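Local coordinates for ESX-5 secretion-associated protein EspG5 (Mycobacterium marinum, PDB 6VJ5) that acts as a specific cytoplasmic chaperone for cognate PE/PPE proteins, keeping their dimers from aggregating and supporting their secretion, at residues I10-L20 / H50-I61. Numbering follows the deposited sequence.
Sequences ITVNVDGFWML and HPGMAVMREQGI
Over one side of the His50 imidazole come both Asp15 and Met19, one turn apart on helix 14-23, Met19 SD nearer the CB/CG end and Asp15 at the CE1/NE2 end. Met19 SD approaches the ring obliquely, 4.3 Å from its centroid and 37° off the normal, a Met-aromatic contact. At the ring's edge, Asp15 OD2 lies in plane, with the carboxylate turned 65° from the imidazole, while Asp15 OD1 is held in a salt bridge by Arg36. The ring's rotation is fixed by its own chain: Gly52 N donates in the ring plane to His50 ND1 at 3.1 Å, making His50 the N-cap of helix 51-58. Asn13 caps helix 14-23 differently, through its side-chain oxygen, OD1 accepting from Gly16 N at 2.7 Å. Two capped helix starts thus meet, the backbones running closest where Gly16 CA and Gly52 CA lie 5.6 Å apart. Beyond them the contact is methionine-rich. Met19, bent at its last torsion (chi3 -58°), lays CE against the first turn of helix 51-58, 3.6 Å from Met53 CB. Met56 CE reaches Met19 CE and Leu20 CD2, and its SD packs crosswise on Val12 CG1 at 3.7 Å. Ile61, after the Schellman turn at Gly60, closes the layer against Ile10, Val12 and Leu20. The helices cross nearly at right angles, and Met56 and Ile61 also pack on outermost strand 10-13, itself paired with strand 136-141, while helix 69-79 touches Ile10 and Leu20.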
ATOM      1  N   ILE C  10       7.502  25.228   9.909  1.00 72.17           N
ATOM      2  CA  ILE C  10       8.413  24.110   9.712  1.00 71.34           C
ATOM      3  C   ILE C  10       8.375  23.692   8.250  1.00 74.86           C
ATOM      4  O   ILE C  10       7.437  24.003   7.514  1.00 73.83           O
ATOM      5  CB  ILE C  10       8.071  22.895  10.598  1.00 61.57           C
ATOM      6  CG1 ILE C  10       6.665  22.392  10.279  1.00 73.32           C
ATOM      7  CG2 ILE C  10       8.172  23.262  12.062  1.00 80.52           C
ATOM      8  CD1 ILE C  10       6.333  21.075  10.929  1.00 78.37           C
ATOM      9  N   THR C  11       9.403  22.957   7.838  1.00 65.44           N
ATOM     10  CA  THR C  11       9.486  22.436   6.481  1.00 69.19           C
ATOM     11  C   THR C  11      10.127  21.060   6.523  1.00 69.46           C
ATOM     12  O   THR C  11      11.242  20.903   7.033  1.00 65.16           O
ATOM     13  CB  THR C  11      10.285  23.376   5.575  1.00 71.60           C
ATOM     14  OG1 THR C  11       9.554  24.595   5.392  1.00 73.82           O
ATOM     15  CG2 THR C  11      10.533  22.726   4.223  1.00 67.02           C
ATOM     16  N   VAL C  12       9.419  20.067   5.990  1.00 56.58           N
ATOM     17  CA  VAL C  12       9.912  18.701   5.911  1.00 58.71           C
ATOM     18  C   VAL C  12       9.799  18.245   4.465  1.00 52.09           C
ATOM     19  O   VAL C  12       8.978  18.747   3.695  1.00 54.64           O
ATOM     20  CB  VAL C  12       9.131  17.748   6.839  1.00 70.70           C
ATOM     21  CG1 VAL C  12       9.194  18.236   8.276  1.00 69.50           C
ATOM     22  CG2 VAL C  12       7.685  17.621   6.371  1.00 66.22           C
ATOM     23  N   ASN C  13      10.638  17.283   4.095  1.00 56.33           N
ATOM     24  CA  ASN C  13      10.486  16.657   2.790  1.00 57.19           C
ATOM     25  C   ASN C  13       9.306  15.684   2.830  1.00 61.97           C
ATOM     26  O   ASN C  13       8.622  15.532   3.847  1.00 55.34           O
ATOM     27  CB  ASN C  13      11.792  15.990   2.356  1.00 50.85           C
ATOM     28  CG  ASN C  13      12.254  14.903   3.300  1.00 65.29           C
ATOM     29  OD1 ASN C  13      11.455  14.262   3.979  1.00 80.31           O
ATOM     30  ND2 ASN C  13      13.565  14.679   3.334  1.00 64.67           N
ATOM     31  N   VAL C  14       9.041  15.037   1.695  1.00 65.99           N
ATOM     32  CA  VAL C  14       7.869  14.175   1.591  1.00 64.10           C
ATOM     33  C   VAL C  14       7.998  12.980   2.529  1.00 64.27           C
ATOM     34  O   VAL C  14       7.009  12.528   3.118  1.00 64.06           O
ATOM     35  CB  VAL C  14       7.670  13.733   0.131  1.00 61.80           C
ATOM     36  CG1 VAL C  14       6.552  12.705   0.017  1.00 78.36           C
ATOM     37  CG2 VAL C  14       7.367  14.938  -0.752  1.00 66.15           C
ATOM     38  N   ASP C  15       9.214  12.454   2.684  1.00 68.20           N
ATOM     39  CA  ASP C  15       9.433  11.354   3.615  1.00 69.47           C
ATOM     40  C   ASP C  15       9.130  11.785   5.044  1.00 64.76           C
ATOM     41  O   ASP C  15       8.435  11.081   5.783  1.00 63.60           O
ATOM     42  CB  ASP C  15      10.874  10.850   3.497  1.00 75.75           C
ATOM     43  CG  ASP C  15      11.094   9.998   2.265  1.00 80.57           C
ATOM     44  OD1 ASP C  15      10.134   9.329   1.827  1.00 77.79           O
ATOM     45  OD2 ASP C  15      12.228   9.991   1.740  1.00 79.86           O
ATOM     46  N   GLY C  16       9.644  12.948   5.449  1.00 62.72           N
ATOM     47  CA  GLY C  16       9.420  13.410   6.809  1.00 61.04           C
ATOM     48  C   GLY C  16       7.959  13.679   7.108  1.00 61.91           C
ATOM     49  O   GLY C  16       7.473  13.374   8.200  1.00 62.39           O
ATOM     50  N   PHE C  17       7.235  14.251   6.146  1.00 57.32           N
ATOM     51  CA  PHE C  17       5.819  14.505   6.377  1.00 60.42           C
ATOM     52  C   PHE C  17       5.050  13.208   6.582  1.00 70.28           C
ATOM     53  O   PHE C  17       4.072  13.174   7.337  1.00 68.13           O
ATOM     54  CB  PHE C  17       5.213  15.281   5.214  1.00 52.69           C
ATOM     55  CG  PHE C  17       3.855  15.836   5.514  1.00 49.43           C
ATOM     56  CD1 PHE C  17       2.725  15.043   5.402  1.00 59.31           C
ATOM     57  CD2 PHE C  17       3.710  17.146   5.928  1.00 61.38           C
ATOM     58  CE1 PHE C  17       1.475  15.551   5.685  1.00 63.16           C
ATOM     59  CE2 PHE C  17       2.461  17.660   6.215  1.00 56.74           C
ATOM     60  CZ  PHE C  17       1.343  16.861   6.093  1.00 58.06           C
ATOM     61  N   TRP C  18       5.466  12.137   5.906  1.00 68.45           N
ATOM     62  CA  TRP C  18       4.800  10.852   6.074  1.00 74.56           C
ATOM     63  C   TRP C  18       5.091  10.243   7.440  1.00 72.09           C
ATOM     64  O   TRP C  18       4.218   9.592   8.020  1.00 68.18           O
ATOM     65  CB  TRP C  18       5.225   9.911   4.950  1.00 69.65           C
ATOM     66  CG  TRP C  18       4.870   8.481   5.154  1.00 70.86           C
ATOM     67  CD1 TRP C  18       3.675   7.882   4.879  1.00 75.04           C
ATOM     68  CD2 TRP C  18       5.726   7.456   5.659  1.00 67.31           C
ATOM     69  NE1 TRP C  18       3.734   6.544   5.186  1.00 55.60           N
ATOM     70  CE2 TRP C  18       4.984   6.258   5.669  1.00 69.86           C
ATOM     71  CE3 TRP C  18       7.048   7.434   6.111  1.00 62.74           C
ATOM     72  CZ2 TRP C  18       5.520   5.055   6.111  1.00 71.69           C
ATOM     73  CZ3 TRP C  18       7.578   6.243   6.543  1.00 74.08           C
ATOM     74  CH2 TRP C  18       6.817   5.066   6.538  1.00 74.38           C
ATOM     75  N   MET C  19       6.294  10.449   7.976  1.00 61.75           N
ATOM     76  CA  MET C  19       6.599   9.919   9.299  1.00 71.59           C
ATOM     77  C   MET C  19       5.767  10.608  10.372  1.00 62.79           C
ATOM     78  O   MET C  19       5.235   9.945  11.269  1.00 59.50           O
ATOM     79  CB  MET C  19       8.090  10.067   9.576  1.00 64.26           C
ATOM     80  CG  MET C  19       8.936   9.560   8.419  1.00 79.24           C
ATOM     81  SD  MET C  19      10.564   8.961   8.886  1.00 87.85           S
ATOM     82  CE  MET C  19      11.230  10.422   9.676  1.00 90.37           C
ATOM     83  N   LEU C  20       5.630  11.933  10.295  1.00 55.15           N
ATOM     84  CA  LEU C  20       4.762  12.626  11.240  1.00 66.35           C
ATOM     85  C   LEU C  20       3.353  12.056  11.192  1.00 66.24           C
ATOM     86  O   LEU C  20       2.723  11.841  12.233  1.00 68.27           O
ATOM     87  CB  LEU C  20       4.745  14.121  10.936  1.00 62.66           C
ATOM     88  CG  LEU C  20       6.136  14.756  10.879  1.00 66.38           C
ATOM     89  CD1 LEU C  20       6.057  16.185  10.386  1.00 69.05           C
ATOM     90  CD2 LEU C  20       6.802  14.694  12.245  1.00 68.44           C
ATOM     91  N   HIS C  50      14.666   5.511   9.309  1.00 78.03           N
ATOM     92  CA  HIS C  50      14.737   6.499   8.245  1.00 76.00           C
ATOM     93  C   HIS C  50      15.695   7.620   8.647  1.00 84.47           C
ATOM     94  O   HIS C  50      15.706   8.040   9.812  1.00 79.60           O
ATOM     95  CB  HIS C  50      13.349   7.070   7.954  1.00 83.71           C
ATOM     96  CG  HIS C  50      13.182   7.562   6.549  1.00 92.60           C
ATOM     97  ND1 HIS C  50      13.685   8.769   6.116  1.00 91.28           N
ATOM     98  CD2 HIS C  50      12.565   7.005   5.480  1.00 84.21           C
ATOM     99  CE1 HIS C  50      13.391   8.934   4.839  1.00 86.21           C
ATOM    100  NE2 HIS C  50      12.710   7.880   4.430  1.00 88.75           N
ATOM    101  N   PRO C  51      16.522   8.114   7.721  1.00 95.86           N
ATOM    102  CA  PRO C  51      17.400   9.246   8.071  1.00 93.44           C
ATOM    103  C   PRO C  51      16.624  10.490   8.448  1.00 92.74           C
ATOM    104  O   PRO C  51      17.079  11.268   9.297  1.00100.58           O
ATOM    105  CB  PRO C  51      18.229   9.468   6.795  1.00 87.34           C
ATOM    106  CG  PRO C  51      18.083   8.205   5.997  1.00 90.04           C
ATOM    107  CD  PRO C  51      16.712   7.675   6.327  1.00 89.50           C
ATOM    108  N   GLY C  52      15.456  10.698   7.838  1.00 88.75           N
ATOM    109  CA  GLY C  52      14.660  11.875   8.120  1.00 91.33           C
ATOM    110  C   GLY C  52      14.204  11.984   9.558  1.00 92.95           C
ATOM    111  O   GLY C  52      13.804  13.069   9.990  1.00 98.57           O
ATOM    112  N   MET C  53      14.246  10.884  10.314  1.00 89.06           N
ATOM    113  CA  MET C  53      13.794  10.939  11.701  1.00 88.50           C
ATOM    114  C   MET C  53      14.784  11.714  12.563  1.00 87.27           C
ATOM    115  O   MET C  53      14.392  12.599  13.333  1.00 85.70           O
ATOM    116  CB  MET C  53      13.583   9.526  12.249  1.00 84.30           C
ATOM    117  CG  MET C  53      12.741   9.484  13.523  1.00 82.49           C
ATOM    118  SD  MET C  53      11.099  10.220  13.336  1.00 89.47           S
ATOM    119  CE  MET C  53      10.132   8.816  12.785  1.00 79.17           C
ATOM    120  N   ALA C  54      16.078  11.404  12.441  1.00 88.02           N
ATOM    121  CA  ALA C  54      17.078  12.142  13.207  1.00 89.53           C
ATOM    122  C   ALA C  54      17.160  13.597  12.762  1.00 89.19           C
ATOM    123  O   ALA C  54      17.493  14.473  13.567  1.00101.26           O
ATOM    124  CB  ALA C  54      18.445  11.470  13.078  1.00 84.49           C
ATOM    125  N   VAL C  55      16.868  13.873  11.489  1.00 90.55           N
ATOM    126  CA  VAL C  55      16.868  15.253  11.015  1.00 96.93           C
ATOM    127  C   VAL C  55      15.761  16.047  11.696  1.00 94.13           C
ATOM    128  O   VAL C  55      15.956  17.207  12.080  1.00 86.27           O
ATOM    129  CB  VAL C  55      16.733  15.285   9.482  1.00 97.60           C
ATOM    130  CG1 VAL C  55      16.592  16.712   8.980  1.00 89.49           C
ATOM    131  CG2 VAL C  55      17.931  14.593   8.840  1.00102.23           C
ATOM    132  N   MET C  56      14.586  15.434  11.864  1.00 97.55           N
ATOM    133  CA  MET C  56      13.491  16.104  12.553  1.00 96.88           C
ATOM    134  C   MET C  56      13.715  16.164  14.059  1.00 90.26           C
ATOM    135  O   MET C  56      13.133  17.027  14.723  1.00 87.09           O
ATOM    136  CB  MET C  56      12.166  15.399  12.246  1.00 85.41           C
ATOM    137  CG  MET C  56      11.749  15.495  10.786  1.00 82.98           C
ATOM    138  SD  MET C  56       9.970  15.349  10.512  1.00 79.80           S
ATOM    139  CE  MET C  56       9.767  13.570  10.409  1.00 79.29           C
ATOM    140  N   ARG C  57      14.538  15.268  14.615  1.00 95.40           N
ATOM    141  CA  ARG C  57      14.850  15.351  16.039  1.00 98.41           C
ATOM    142  C   ARG C  57      15.741  16.548  16.343  1.00 92.16           C
ATOM    143  O   ARG C  57      15.692  17.094  17.453  1.00 91.09           O
ATOM    144  CB  ARG C  57      15.532  14.067  16.516  1.00 94.53           C
ATOM    145  CG  ARG C  57      14.626  12.854  16.576  1.00 97.25           C
ATOM    146  CD  ARG C  57      15.291  11.689  17.308  1.00 91.65           C
ATOM    147  NE  ARG C  57      14.391  10.545  17.425  1.00 96.17           N
ATOM    148  CZ  ARG C  57      14.404   9.490  16.614  1.00100.00           C
ATOM    149  NH1 ARG C  57      15.280   9.416  15.619  1.00 97.35           N
ATOM    150  NH2 ARG C  57      13.536   8.505  16.801  1.00 96.67           N
ATOM    151  N   GLU C  58      16.561  16.967  15.378  1.00 83.45           N
ATOM    152  CA  GLU C  58      17.455  18.095  15.603  1.00 91.32           C
ATOM    153  C   GLU C  58      16.707  19.420  15.555  1.00 96.49           C
ATOM    154  O   GLU C  58      17.026  20.340  16.316  1.00 99.57           O
ATOM    155  CB  GLU C  58      18.582  18.078  14.572  1.00 99.83           C
ATOM    156  CG  GLU C  58      19.508  16.888  14.717  1.00111.93           C
ATOM    157  CD  GLU C  58      20.582  16.850  13.652  1.00126.40           C
ATOM    158  OE1 GLU C  58      20.477  17.619  12.672  1.00124.67           O
ATOM    159  OE2 GLU C  58      21.533  16.052  13.795  1.00125.69           O
ATOM    160  N   GLN C  59      15.712  19.534  14.680  1.00 95.87           N
ATOM    161  CA  GLN C  59      14.900  20.742  14.602  1.00 93.62           C
ATOM    162  C   GLN C  59      13.889  20.847  15.737  1.00 84.14           C
ATOM    163  O   GLN C  59      13.152  21.836  15.800  1.00 88.65           O
ATOM    164  CB  GLN C  59      14.156  20.798  13.263  1.00 95.24           C
ATOM    165  CG  GLN C  59      15.059  20.889  12.050  1.00 93.60           C
ATOM    166  CD  GLN C  59      16.052  22.031  12.145  1.00113.29           C
ATOM    167  OE1 GLN C  59      17.233  21.818  12.422  1.00116.18           O
ATOM    168  NE2 GLN C  59      15.578  23.251  11.920  1.00109.60           N
ATOM    169  N   GLY C  60      13.829  19.857  16.625  1.00 81.38           N
ATOM    170  CA  GLY C  60      12.849  19.850  17.690  1.00 86.76           C
ATOM    171  C   GLY C  60      11.454  19.450  17.270  1.00 77.32           C
ATOM    172  O   GLY C  60      10.554  19.419  18.120  1.00 76.57           O
ATOM    173  N   ILE C  61      11.242  19.150  15.988  1.00 72.97           N
ATOM    174  CA  ILE C  61       9.918  18.753  15.521  1.00 85.15           C
ATOM    175  C   ILE C  61       9.455  17.498  16.245  1.00 86.86           C
ATOM    176  O   ILE C  61       8.278  17.366  16.605  1.00 78.83           O
ATOM    177  CB  ILE C  61       9.939  18.545  13.995  1.00 92.71           C
ATOM    178  CG1 ILE C  61      10.425  19.813  13.293  1.00 78.64           C
ATOM    179  CG2 ILE C  61       8.561  18.144  13.490  1.00 87.37           C
ATOM    180  CD1 ILE C  61      10.660  19.632  11.809  1.00 85.84           C
TER